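Peptidoglycan synthetase penicillin-binding protein 3 (Bifidobacterium adolescentis, PDB 4YE5) probably binds penicillin and cross-links peptidoglycan strands as a transpeptidase of cell-wall synthesis. Local coordinates at residues T216-R221 and Q427-S432; I244-D249 and L256-S261; Q248-G253 and R516-V521. One frame throughout, in Å; residues are numbered along the deposited sequence.

Overall arrangement
The three contacts lie close together where the five-stranded antiparallel sheet adjoins a mixed sheet that contains strands 214-217 and 430-434. Interactions 2 and 3 share Q248 and D249, and their centres are about 10 Å apart: strand 242-249 pairs with 255-260 in interaction 2 and with 517-524 in interaction 3. Interaction 1, its centre about 12 Å from that of interaction 2 and 13 Å from that of interaction 3, is tied to them by Q427 NE2, 2.7 Å from Q248 OE1. Strand 484-492, at the far edge of the five-stranded sheet from 255-260, carries what is probably the KSG motif of the active site. A glycerol sits at D249 and R516 in interaction 3.

Interaction 1. Residues T216-R221 and Q427-S432; sequences TLTIDR and QRIIKS
T216 opens the contact as one member of an antiparallel pair with S432, its N giving a 2.9 Å hydrogen bond to S432 O. Its own carbonyl is gripped twice: T216 O accepts from K431 N at 2.8 Å, in the carbonyl plane, and from S432 N at 3.2 Å. Two residues thus face one, a classic beta bulge. The side chains of T216 and S432 share a face, and a water joins their hydroxyls, 2.6 Å from T216 OG1. L217 and I430 form the next, non-hydrogen-bonded pair and their side chains diverge, yet L217 CD2 still meets I430 CD1 at 3.7 Å. Just past the strand, T218 N bonds to I429 O at 2.8 Å. Because chi1 of T218 is 59°, OG1 lies between backbone N and carbonyl carbon, where it bonds to I255 O, while CG2 is placed against K431 CB, 3.8 Å away, and near the bent side chain of R428. That arginine is held by a salt bridge to D254 and by Q443 O; K431, extended past T216 CG2, ends on T38. I219 runs alongside I429, CG1 to CG1 at 4.2 Å. In the mixed sheet, strand 214-217 runs between 35-36 and 430-434, the chain passing on through D220, the N-cap, into helix 221-238, and helix 172-176 packs against L217, I429 and I430 through I173 and M176.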
ATOM      1  N   THR A 216      -8.028  -0.643   8.731  1.00 21.61           N
ATOM      2  CA  THR A 216      -7.144   0.412   9.228  1.00 20.98           C
ATOM      3  C   THR A 216      -5.709   0.173   8.754  1.00 22.92           C
ATOM      4  O   THR A 216      -5.151  -0.905   8.989  1.00 20.43           O
ATOM      5  CB  THR A 216      -7.178   0.445  10.775  1.00 25.40           C
ATOM      6  OG1 THR A 216      -8.489   0.833  11.215  1.00 26.89           O
ATOM      7  CG2 THR A 216      -6.151   1.425  11.329  1.00 23.35           C
ATOM      8  N   LEU A 217      -5.124   1.172   8.087  1.00 20.03           N
ATOM      9  CA  LEU A 217      -3.759   1.079   7.552  1.00 18.47           C
ATOM     10  C   LEU A 217      -2.757   1.467   8.629  1.00 22.67           C
ATOM     11  O   LEU A 217      -3.118   2.140   9.586  1.00 19.06           O
ATOM     12  CB  LEU A 217      -3.586   2.047   6.358  1.00 17.87           C
ATOM     13  CG  LEU A 217      -4.635   1.943   5.237  1.00 19.19           C
ATOM     14  CD1 LEU A 217      -4.221   2.880   4.056  1.00 17.37           C
ATOM     15  CD2 LEU A 217      -4.699   0.493   4.799  1.00 18.15           C
ATOM     16  N   THR A 218      -1.502   1.058   8.465  1.00 20.61           N
ATOM     17  CA  THR A 218      -0.425   1.601   9.286  1.00 20.31           C
ATOM     18  C   THR A 218      -0.015   3.006   8.804  1.00 20.27           C
ATOM     19  O   THR A 218       0.684   3.730   9.517  1.00 20.06           O
ATOM     20  CB  THR A 218       0.810   0.710   9.226  1.00 18.26           C
ATOM     21  OG1 THR A 218       1.244   0.622   7.866  1.00 17.77           O
ATOM     22  CG2 THR A 218       0.495  -0.718   9.778  1.00 19.05           C
ATOM     23  N   ILE A 219      -0.435   3.368   7.591  1.00 17.26           N
ATOM     24  CA  ILE A 219      -0.108   4.677   7.024  1.00 19.69           C
ATOM     25  C   ILE A 219      -0.689   5.788   7.894  1.00 20.45           C
ATOM     26  O   ILE A 219      -1.844   5.720   8.307  1.00 18.91           O
ATOM     27  CB  ILE A 219      -0.690   4.847   5.600  1.00 19.74           C
ATOM     28  CG1 ILE A 219      -0.145   3.784   4.646  1.00 20.68           C
ATOM     29  CG2 ILE A 219      -0.437   6.276   5.058  1.00 16.25           C
ATOM     30  CD1 ILE A 219       1.335   3.983   4.250  1.00 16.04           C
ATOM     31  N   ASP A 220       0.120   6.806   8.161  1.00 19.96           N
ATOM     32  CA  ASP A 220      -0.334   8.013   8.861  1.00 17.98           C
ATOM     33  C   ASP A 220      -0.550   9.111   7.831  1.00 18.92           C
ATOM     34  O   ASP A 220       0.369   9.459   7.095  1.00 16.43           O
ATOM     35  CB  ASP A 220       0.737   8.489   9.847  1.00 20.92           C
ATOM     36  CG  ASP A 220       0.292   9.702  10.653  1.00 25.71           C
ATOM     37  OD1 ASP A 220       0.353  10.824  10.108  1.00 29.25           O
ATOM     38  OD2 ASP A 220      -0.120   9.531  11.826  1.00 26.73           O
ATOM     39  N   ARG A 221      -1.759   9.666   7.822  1.00 17.80           N
ATOM     40  CA  ARG A 221      -2.204  10.656   6.837  1.00 22.70           C
ATOM     41  C   ARG A 221      -1.262  11.858   6.824  1.00 17.07           C
ATOM     42  O   ARG A 221      -0.920  12.361   5.764  1.00 19.21           O
ATOM     43  CB  ARG A 221      -3.632  11.116   7.206  1.00 33.32           C
ATOM     44  CG  ARG A 221      -4.507  11.644   6.087  1.00 46.91           C
ATOM     45  CD  ARG A 221      -5.908  12.059   6.610  1.00 32.45           C
ATOM     46  NE  ARG A 221      -5.767  13.050   7.660  1.00 29.14           N
ATOM     47  CZ  ARG A 221      -5.919  14.359   7.493  1.00 31.15           C
ATOM     48  NH1 ARG A 221      -6.298  14.858   6.327  1.00 28.28           N
ATOM     49  NH2 ARG A 221      -5.725  15.171   8.516  1.00 37.47           N
ATOM     50  N   GLN A 427       7.230  -6.730   6.917  1.00 19.01           N
ATOM     51  CA  GLN A 427       6.629  -5.399   6.965  1.00 16.77           C
ATOM     52  C   GLN A 427       5.120  -5.500   7.053  1.00 19.96           C
ATOM     53  O   GLN A 427       4.542  -6.524   6.681  1.00 18.60           O
ATOM     54  CB  GLN A 427       7.031  -4.587   5.738  1.00 18.11           C
ATOM     55  CG  GLN A 427       8.481  -4.155   5.794  1.00 16.86           C
ATOM     56  CD  GLN A 427       9.065  -4.032   4.407  1.00 18.89           C
ATOM     57  OE1 GLN A 427       8.947  -4.960   3.584  1.00 21.52           O
ATOM     58  NE2 GLN A 427       9.712  -2.905   4.135  1.00 17.79           N
ATOM     59  N   ARG A 428       4.488  -4.438   7.540  1.00 16.52           N
ATOM     60  CA  ARG A 428       3.027  -4.416   7.676  1.00 21.57           C
ATOM     61  C   ARG A 428       2.455  -3.116   7.133  1.00 17.06           C
ATOM     62  O   ARG A 428       3.000  -2.053   7.382  1.00 17.65           O
ATOM     63  CB  ARG A 428       2.606  -4.564   9.148  1.00 19.20           C
ATOM     64  CG  ARG A 428       1.116  -4.802   9.319  1.00 25.78           C
ATOM     65  CD  ARG A 428       0.757  -5.211  10.765  1.00 26.26           C
ATOM     66  NE  ARG A 428       1.045  -4.130  11.710  1.00 24.41           N
ATOM     67  CZ  ARG A 428       0.347  -3.880  12.817  1.00 28.36           C
ATOM     68  NH1 ARG A 428      -0.707  -4.622  13.140  1.00 28.52           N
ATOM     69  NH2 ARG A 428       0.697  -2.869  13.600  1.00 26.89           N
ATOM     70  N   ILE A 429       1.357  -3.207   6.392  1.00 18.94           N
ATOM     71  CA  ILE A 429       0.647  -2.016   5.981  1.00 19.46           C
ATOM     72  C   ILE A 429      -0.827  -2.060   6.415  1.00 24.92           C
ATOM     73  O   ILE A 429      -1.474  -1.008   6.544  1.00 20.77           O
ATOM     74  CB  ILE A 429       0.766  -1.772   4.456  1.00 21.11           C
ATOM     75  CG1 ILE A 429       0.350  -0.332   4.113  1.00 22.92           C
ATOM     76  CG2 ILE A 429      -0.023  -2.806   3.680  1.00 15.94           C
ATOM     77  CD1 ILE A 429       0.719   0.077   2.702  1.00 22.17           C
ATOM     78  N   ILE A 430      -1.353  -3.267   6.645  1.00 22.92           N
ATOM     79  CA  ILE A 430      -2.694  -3.413   7.215  1.00 21.01           C
ATOM     80  C   ILE A 430      -2.588  -3.615   8.729  1.00 22.84           C
ATOM     81  O   ILE A 430      -2.117  -4.647   9.192  1.00 24.01           O
ATOM     82  CB  ILE A 430      -3.466  -4.610   6.600  1.00 23.81           C
ATOM     83  CG1 ILE A 430      -3.554  -4.488   5.079  1.00 22.89           C
ATOM     84  CG2 ILE A 430      -4.865  -4.714   7.212  1.00 24.87           C
ATOM     85  CD1 ILE A 430      -4.177  -3.189   4.573  1.00 19.45           C
ATOM     86  N   LYS A 431      -3.015  -2.621   9.494  1.00 21.84           N
ATOM     87  CA  LYS A 431      -2.863  -2.635  10.943  1.00 24.68           C
ATOM     88  C   LYS A 431      -3.983  -3.435  11.626  1.00 33.30           C
ATOM     89  O   LYS A 431      -3.724  -4.268  12.501  1.00 28.08           O
ATOM     90  CB  LYS A 431      -2.848  -1.193  11.449  1.00 23.27           C
ATOM     91  CG  LYS A 431      -3.005  -0.976  12.940  1.00 32.24           C
ATOM     92  CD  LYS A 431      -2.684   0.486  13.239  1.00 29.35           C
ATOM     93  CE  LYS A 431      -2.982   0.857  14.657  1.00 33.77           C
ATOM     94  NZ  LYS A 431      -2.689   2.293  14.895  1.00 38.06           N
ATOM     95  N   SER A 432      -5.225  -3.182  11.229  1.00 23.45           N
ATOM     96  CA  SER A 432      -6.358  -3.876  11.846  1.00 27.79           C
ATOM     97  C   SER A 432      -7.593  -3.955  10.963  1.00 32.95           C
ATOM     98  O   SER A 432      -7.701  -3.261   9.946  1.00 27.38           O
ATOM     99  CB  SER A 432      -6.718  -3.265  13.207  1.00 31.44           C
ATOM    100  OG  SER A 432      -7.153  -1.924  13.081  1.00 36.75           O
TER
HETATM  101  O   HOH W   1      -9.860  -1.359  11.636  1.00 30.55           O

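Interaction 2. Residues I244-D249 and L256-S261; sequences IAMVQD and LALADS
I244, M246, L258 and D260 line one face of a beta hairpin, strands 242-249 and 255-260, whose second strand is an edge of the five-stranded antiparallel sheet in the transpeptidase domain of this penicillin-binding protein. M246, a selenomethionine, is stretched out, with CG anti to the backbone N (chi1 178°), and its stem passes the side chain of L258 at a slant. The branch that touches is L258 CD1, 4.0 Å from M246 CB and about as far from CG. Further out, M246 lies on M409 and T412 of helix 408-419. At the other end I244 CG2 rests on D260 CB at 4.0 Å; chi1 of 60° turns the D260 carboxylate away from I244, and OD1 bonds to D262 N.

The opposite face, made by A245, V247, A257 and A259, is mostly alanine and packs under two helices: A245 and A259 meet T227, A257 and A259 meet Q224 of helix 221-238, and A245 and V247 meet I542 of helix 535-549. V247 CB faces A257 CB directly across the pair at 4.2 Å. Its CG1 branch slants across to L256 CB, also at 4.2 Å, beside the bulge.

A classic beta bulge lies here: V247 O accepts a 2.9 Å bond from L256 N and a weak one of 3.4 Å from A257 N. Beyond the bulge the ladder is regular. V247 N bonds to A257 O at 2.9 Å, and the axes of 244-249 and 257-260 run antiparallel, at 175°. At the A245-A259 pair, A259 N meets A245 O at 2.8 Å.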
ATOM      1  N   ILE A 244      10.386   8.558  -5.382  1.00 16.06           N
ATOM      2  CA  ILE A 244       9.562   7.747  -4.478  1.00 14.66           C
ATOM      3  C   ILE A 244      10.215   7.779  -3.101  1.00 16.92           C
ATOM      4  O   ILE A 244      11.415   7.999  -2.990  1.00 14.52           O
ATOM      5  CB  ILE A 244       9.408   6.284  -4.982  1.00 19.40           C
ATOM      6  CG1 ILE A 244      10.708   5.517  -4.863  1.00 19.48           C
ATOM      7  CG2 ILE A 244       8.895   6.221  -6.443  1.00 15.88           C
ATOM      8  CD1 ILE A 244      10.760   4.227  -5.737  1.00 25.72           C
ATOM      9  N   ALA A 245       9.428   7.582  -2.047  1.00 13.39           N
ATOM     10  CA  ALA A 245       9.947   7.675  -0.687  1.00 13.09           C
ATOM     11  C   ALA A 245       9.139   6.766   0.194  1.00 17.44           C
ATOM     12  O   ALA A 245       7.940   6.550  -0.051  1.00 16.64           O
ATOM     13  CB  ALA A 245       9.828   9.107  -0.155  1.00 12.99           C
HETATM   14  N   MSE A 246       9.779   6.257   1.237  1.00 16.89           N
HETATM   15  CA  MSE A 246       9.118   5.354   2.170  1.00 14.75           C
HETATM   16  C   MSE A 246       9.590   5.646   3.575  1.00 14.29           C
HETATM   17  O   MSE A 246      10.771   5.938   3.780  1.00 14.97           O
HETATM   18  CB  MSE A 246       9.472   3.903   1.818  1.00 13.93           C
HETATM   19  CG  MSE A 246       8.869   2.897   2.746  1.00 24.32           C
HETATM   20 SE   MSE A 246       9.313   1.158   2.038  0.56 16.97          SE
HETATM   21  CE  MSE A 246       8.241   0.109   3.202  1.00 16.61           C
ATOM     22  N   VAL A 247       8.679   5.571   4.543  1.00 14.02           N
ATOM     23  CA  VAL A 247       9.052   5.705   5.944  1.00 14.16           C
ATOM     24  C   VAL A 247       8.594   4.453   6.688  1.00 15.60           C
ATOM     25  O   VAL A 247       7.411   4.097   6.638  1.00 15.92           O
ATOM     26  CB  VAL A 247       8.389   6.950   6.613  1.00 14.32           C
ATOM     27  CG1 VAL A 247       8.737   6.978   8.116  1.00 14.57           C
ATOM     28  CG2 VAL A 247       8.825   8.246   5.931  1.00 13.86           C
ATOM     29  N   GLN A 248       9.515   3.782   7.369  1.00 14.85           N
ATOM     30  CA  GLN A 248       9.187   2.567   8.110  1.00 15.51           C
ATOM     31  C   GLN A 248       9.541   2.692   9.600  1.00 15.88           C
ATOM     32  O   GLN A 248      10.602   3.219   9.947  1.00 15.58           O
ATOM     33  CB  GLN A 248       9.950   1.370   7.492  1.00 15.60           C
ATOM     34  CG  GLN A 248       9.749   0.038   8.222  1.00 16.42           C
ATOM     35  CD  GLN A 248      10.248  -1.136   7.414  1.00 25.84           C
ATOM     36  OE1 GLN A 248      10.086  -1.173   6.196  1.00 21.51           O
ATOM     37  NE2 GLN A 248      10.868  -2.094   8.081  1.00 17.23           N
ATOM     38  N   ASP A 249       8.646   2.229  10.470  1.00 16.57           N
ATOM     39  CA  ASP A 249       8.923   2.160  11.912  1.00 19.01           C
ATOM     40  C   ASP A 249       9.873   1.008  12.220  1.00 22.06           C
ATOM     41  O   ASP A 249       9.546  -0.155  11.960  1.00 21.07           O
ATOM     42  CB  ASP A 249       7.642   1.922  12.706  1.00 19.59           C
ATOM     43  CG  ASP A 249       7.912   1.814  14.206  1.00 28.86           C
ATOM     44  OD1 ASP A 249       8.175   2.860  14.835  1.00 33.57           O
ATOM     45  OD2 ASP A 249       7.874   0.693  14.748  1.00 28.53           O
ATOM     46  N   LEU A 256       4.691   3.740   7.591  1.00 19.41           N
ATOM     47  CA  LEU A 256       3.998   4.972   7.956  1.00 16.94           C
ATOM     48  C   LEU A 256       3.714   5.849   6.755  1.00 18.34           C
ATOM     49  O   LEU A 256       2.824   6.705   6.815  1.00 16.10           O
ATOM     50  CB  LEU A 256       4.845   5.770   8.941  1.00 21.92           C
ATOM     51  CG  LEU A 256       4.618   5.554  10.441  1.00 34.30           C
ATOM     52  CD1 LEU A 256       4.041   4.189  10.800  1.00 33.09           C
ATOM     53  CD2 LEU A 256       5.933   5.737  11.119  1.00 32.32           C
ATOM     54  N   ALA A 257       4.510   5.677   5.694  1.00 15.25           N
ATOM     55  CA  ALA A 257       4.289   6.373   4.426  1.00 17.27           C
ATOM     56  C   ALA A 257       4.936   5.600   3.297  1.00 17.87           C
ATOM     57  O   ALA A 257       6.010   5.018   3.468  1.00 14.64           O
ATOM     58  CB  ALA A 257       4.847   7.827   4.461  1.00 16.10           C
ATOM     59  N   LEU A 258       4.287   5.621   2.133  1.00 14.83           N
ATOM     60  CA  LEU A 258       4.823   4.993   0.932  1.00 14.76           C
ATOM     61  C   LEU A 258       4.340   5.840  -0.221  1.00 18.10           C
ATOM     62  O   LEU A 258       3.155   5.791  -0.582  1.00 15.24           O
ATOM     63  CB  LEU A 258       4.308   3.555   0.794  1.00 15.18           C
ATOM     64  CG  LEU A 258       4.800   2.712  -0.391  1.00 19.91           C
ATOM     65  CD1 LEU A 258       6.351   2.651  -0.385  1.00 16.10           C
ATOM     66  CD2 LEU A 258       4.217   1.289  -0.329  1.00 18.00           C
ATOM     67  N   ALA A 259       5.243   6.627  -0.787  1.00 16.09           N
ATOM     68  CA  ALA A 259       4.826   7.780  -1.589  1.00 14.88           C
ATOM     69  C   ALA A 259       5.570   7.874  -2.905  1.00 17.38           C
ATOM     70  O   ALA A 259       6.709   7.404  -3.018  1.00 14.43           O
ATOM     71  CB  ALA A 259       5.052   9.064  -0.779  1.00 15.09           C
ATOM     72  N   ASP A 260       4.921   8.467  -3.907  1.00 16.01           N
ATOM     73  CA  ASP A 260       5.594   8.752  -5.164  1.00 14.83           C
ATOM     74  C   ASP A 260       5.262  10.183  -5.600  1.00 15.05           C
ATOM     75  O   ASP A 260       4.388  10.830  -5.017  1.00 15.20           O
ATOM     76  CB  ASP A 260       5.236   7.732  -6.251  1.00 20.23           C
ATOM     77  CG  ASP A 260       3.741   7.703  -6.573  1.00 31.33           C
ATOM     78  OD1 ASP A 260       3.149   8.768  -6.863  1.00 31.35           O
ATOM     79  OD2 ASP A 260       3.152   6.605  -6.505  1.00 37.28           O
ATOM     80  N   SER A 261       5.996  10.682  -6.586  1.00 15.13           N
ATOM     81  CA  SER A 261       5.837  12.058  -7.057  1.00 17.21           C
ATOM     82  C   SER A 261       4.700  12.214  -8.063  1.00 20.20           C
ATOM     83  O   SER A 261       4.452  13.316  -8.545  1.00 19.34           O
ATOM     84  CB  SER A 261       7.136  12.519  -7.742  1.00 15.33           C
ATOM     85  OG  SER A 261       7.472  11.566  -8.735  1.00 17.51           O
TER

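Interaction 3. Residues Q248-G253 and R516-V521. With GOL (glycerol), chain C.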
ATOM      1  N   GLN A 248       9.515   3.782   7.369  1.00 14.85           N
ATOM      2  CA  GLN A 248       9.187   2.567   8.110  1.00 15.51           C
ATOM      3  C   GLN A 248       9.541   2.692   9.600  1.00 15.88           C
ATOM      4  O   GLN A 248      10.602   3.219   9.947  1.00 15.58           O
ATOM      5  CB  GLN A 248       9.950   1.370   7.492  1.00 15.60           C
ATOM      6  CG  GLN A 248       9.749   0.038   8.222  1.00 16.42           C
ATOM      7  CD  GLN A 248      10.248  -1.136   7.414  1.00 25.84           C
ATOM      8  OE1 GLN A 248      10.086  -1.173   6.196  1.00 21.51           O
ATOM      9  NE2 GLN A 248      10.868  -2.094   8.081  1.00 17.23           N
ATOM     10  N   ASP A 249       8.646   2.229  10.470  1.00 16.57           N
ATOM     11  CA  ASP A 249       8.923   2.160  11.912  1.00 19.01           C
ATOM     12  C   ASP A 249       9.873   1.008  12.220  1.00 22.06           C
ATOM     13  O   ASP A 249       9.546  -0.155  11.960  1.00 21.07           O
ATOM     14  CB  ASP A 249       7.642   1.922  12.706  1.00 19.59           C
ATOM     15  CG  ASP A 249       7.912   1.814  14.206  1.00 28.86           C
ATOM     16  OD1 ASP A 249       8.175   2.860  14.835  1.00 33.57           O
ATOM     17  OD2 ASP A 249       7.874   0.693  14.748  1.00 28.53           O
ATOM     18  N   VAL A 250      11.030   1.325  12.797  1.00 17.69           N
ATOM     19  CA  VAL A 250      12.088   0.339  13.003  1.00 19.98           C
ATOM     20  C   VAL A 250      11.646  -0.875  13.805  1.00 21.63           C
ATOM     21  O   VAL A 250      11.876  -2.010  13.401  1.00 28.06           O
ATOM     22  CB  VAL A 250      13.326   0.976  13.677  1.00 18.81           C
ATOM     23  CG1 VAL A 250      14.303  -0.100  14.178  1.00 18.04           C
ATOM     24  CG2 VAL A 250      14.030   1.893  12.689  1.00 16.42           C
ATOM     25  N   GLN A 251      11.019  -0.656  14.948  1.00 20.42           N
ATOM     26  CA  GLN A 251      10.788  -1.794  15.831  1.00 29.10           C
ATOM     27  C   GLN A 251       9.648  -2.712  15.386  1.00 33.29           C
ATOM     28  O   GLN A 251       9.690  -3.909  15.637  1.00 30.84           O
ATOM     29  CB  GLN A 251      10.626  -1.347  17.289  1.00 30.84           C
ATOM     30  CG  GLN A 251      12.007  -1.187  17.955  1.00 44.73           C
ATOM     31  CD  GLN A 251      11.953  -0.574  19.337  1.00 53.75           C
ATOM     32  OE1 GLN A 251      10.895  -0.503  19.957  1.00 60.08           O
ATOM     33  NE2 GLN A 251      13.106  -0.125  19.827  1.00 56.54           N
ATOM     34  N   SER A 252       8.653  -2.163  14.694  1.00 24.92           N
ATOM     35  CA  SER A 252       7.485  -2.960  14.319  1.00 23.26           C
ATOM     36  C   SER A 252       7.484  -3.438  12.861  1.00 24.58           C
ATOM     37  O   SER A 252       6.841  -4.430  12.540  1.00 29.25           O
ATOM     38  CB  SER A 252       6.212  -2.163  14.578  1.00 22.29           C
ATOM     39  OG  SER A 252       6.144  -1.085  13.638  1.00 24.40           O
ATOM     40  N   GLY A 253       8.193  -2.731  11.988  1.00 21.24           N
ATOM     41  CA  GLY A 253       8.100  -2.981  10.563  1.00 19.71           C
ATOM     42  C   GLY A 253       6.871  -2.364   9.913  1.00 21.33           C
ATOM     43  O   GLY A 253       6.585  -2.629   8.747  1.00 21.13           O
ATOM     44  N   ARG A 516      14.591   4.926  15.281  1.00 19.89           N
ATOM     45  CA  ARG A 516      13.139   5.000  15.333  1.00 16.28           C
ATOM     46  C   ARG A 516      12.531   4.770  13.952  1.00 19.27           C
ATOM     47  O   ARG A 516      11.544   4.045  13.808  1.00 18.11           O
ATOM     48  CB  ARG A 516      12.745   6.378  15.854  1.00 20.42           C
ATOM     49  CG  ARG A 516      11.266   6.642  15.853  1.00 30.20           C
ATOM     50  CD  ARG A 516      10.588   6.062  17.064  1.00 40.49           C
ATOM     51  NE  ARG A 516       9.223   6.563  17.182  1.00 43.31           N
ATOM     52  CZ  ARG A 516       8.830   7.471  18.065  1.00 31.61           C
ATOM     53  NH1 ARG A 516       9.694   7.982  18.940  1.00 28.26           N
ATOM     54  NH2 ARG A 516       7.560   7.847  18.089  1.00 26.73           N
ATOM     55  N   PHE A 517      13.119   5.393  12.933  1.00 16.46           N
ATOM     56  CA  PHE A 517      12.625   5.251  11.567  1.00 12.69           C
ATOM     57  C   PHE A 517      13.704   4.880  10.589  1.00 16.86           C
ATOM     58  O   PHE A 517      14.870   5.216  10.777  1.00 17.29           O
ATOM     59  CB  PHE A 517      12.001   6.563  11.068  1.00 17.48           C
ATOM     60  CG  PHE A 517      10.886   7.073  11.936  1.00 21.19           C
ATOM     61  CD1 PHE A 517       9.646   6.430  11.959  1.00 23.99           C
ATOM     62  CD2 PHE A 517      11.070   8.191  12.720  1.00 18.57           C
ATOM     63  CE1 PHE A 517       8.599   6.905  12.787  1.00 23.51           C
ATOM     64  CE2 PHE A 517      10.040   8.676  13.555  1.00 24.37           C
ATOM     65  CZ  PHE A 517       8.809   8.031  13.586  1.00 21.22           C
ATOM     66  N   VAL A 518      13.286   4.234   9.507  1.00 12.06           N
ATOM     67  CA  VAL A 518      14.089   4.181   8.303  1.00 13.33           C
ATOM     68  C   VAL A 518      13.344   4.917   7.202  1.00 13.21           C
ATOM     69  O   VAL A 518      12.119   4.768   7.034  1.00 13.80           O
ATOM     70  CB  VAL A 518      14.358   2.735   7.851  1.00 12.73           C
ATOM     71  CG1 VAL A 518      15.211   2.730   6.560  1.00 10.50           C
ATOM     72  CG2 VAL A 518      15.069   1.979   8.977  1.00 14.48           C
ATOM     73  N   ILE A 519      14.087   5.730   6.478  1.00 11.80           N
ATOM     74  CA  ILE A 519      13.529   6.595   5.459  1.00 12.22           C
ATOM     75  C   ILE A 519      14.356   6.359   4.236  1.00 13.51           C
ATOM     76  O   ILE A 519      15.569   6.558   4.253  1.00 12.63           O
ATOM     77  CB  ILE A 519      13.730   8.080   5.824  1.00 16.61           C
ATOM     78  CG1 ILE A 519      13.086   8.410   7.186  1.00 15.03           C
ATOM     79  CG2 ILE A 519      13.127   8.986   4.737  1.00  9.92           C
ATOM     80  CD1 ILE A 519      13.670   9.700   7.787  1.00 16.53           C
ATOM     81  N   THR A 520      13.710   5.950   3.161  1.00 11.05           N
ATOM     82  CA  THR A 520      14.444   5.716   1.936  1.00 12.05           C
ATOM     83  C   THR A 520      13.863   6.574   0.826  1.00 14.83           C
ATOM     84  O   THR A 520      12.647   6.680   0.695  1.00 13.79           O
ATOM     85  CB  THR A 520      14.363   4.236   1.532  1.00 12.57           C
ATOM     86  OG1 THR A 520      14.893   3.423   2.589  1.00 13.64           O
ATOM     87  CG2 THR A 520      15.172   3.984   0.253  1.00  9.90           C
ATOM     88  N   VAL A 521      14.730   7.184   0.026  1.00 12.66           N
ATOM     89  CA  VAL A 521      14.305   8.005  -1.103  1.00 11.70           C
ATOM     90  C   VAL A 521      15.039   7.550  -2.367  1.00 14.30           C
ATOM     91  O   VAL A 521      16.235   7.261  -2.319  1.00 14.36           O
ATOM     92  CB  VAL A 521      14.576   9.505  -0.844  1.00 12.38           C
ATOM     93  CG1 VAL A 521      14.365  10.348  -2.147  1.00  9.97           C
ATOM     94  CG2 VAL A 521      13.652  10.026   0.254  1.00  9.49           C
TER
HETATM   95  C1  GOL C 701       5.107   6.526  15.680  1.00 38.70           C
HETATM   96  O1  GOL C 701       5.174   6.302  17.067  1.00 37.19           O
HETATM   97  C2  GOL C 701       5.546   5.246  14.992  1.00 46.91           C
HETATM   98  O2  GOL C 701       6.752   4.816  15.616  1.00 43.55           O
HETATM   99  C3  GOL C 701       4.419   4.227  15.176  1.00 40.36           C
HETATM  100  O3  GOL C 701       4.692   2.997  14.521  1.00 43.52           O
HETATM  101  O   HOH W   2      10.518   2.064  16.073  1.00 26.19           O
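Q248 and V518 form a hydrogen-bonded antiparallel pair joining strands 242-249 and 517-524 inside the five-stranded sheet. Q248 N gives to V518 O at 2.8 Å and V518 N to Q248 O at 2.9 Å. Q248 OE1 accepts from Q427 NE2, and Q248 NE2 bonds to N413 OD1. Past this pair the chain bends at an Asx motif: D249 OD2 takes S252 OG at 2.7 Å and S252 N at 3.0 Å, from opposite faces of the carboxylate plane, which helps to fix its rotation. R516 O accepts V250 N at 2.9 Å, while V250 CG2 packs on V518 CG2. A water accepts from Q251 N and donates to R516 O and D249 OD1, joining the turn to the strand.

F517 presents the edge of its ring to Q248 O; R516 CG lies over one face, near the rim. The carboxylate and guanidinium are too far apart for a salt bridge, and a glycerol, probably from the crystallisation liquor, spans them. With D249 CG anti to the backbone N (chi1 179°), OD1 is carried to the glycerol, whose O2 donates to it at 2.5 Å and weakly accepts from R516 NE; glycerol O1, at the guanidinium edge, accepts from R516 NH2 at 3.0 Å.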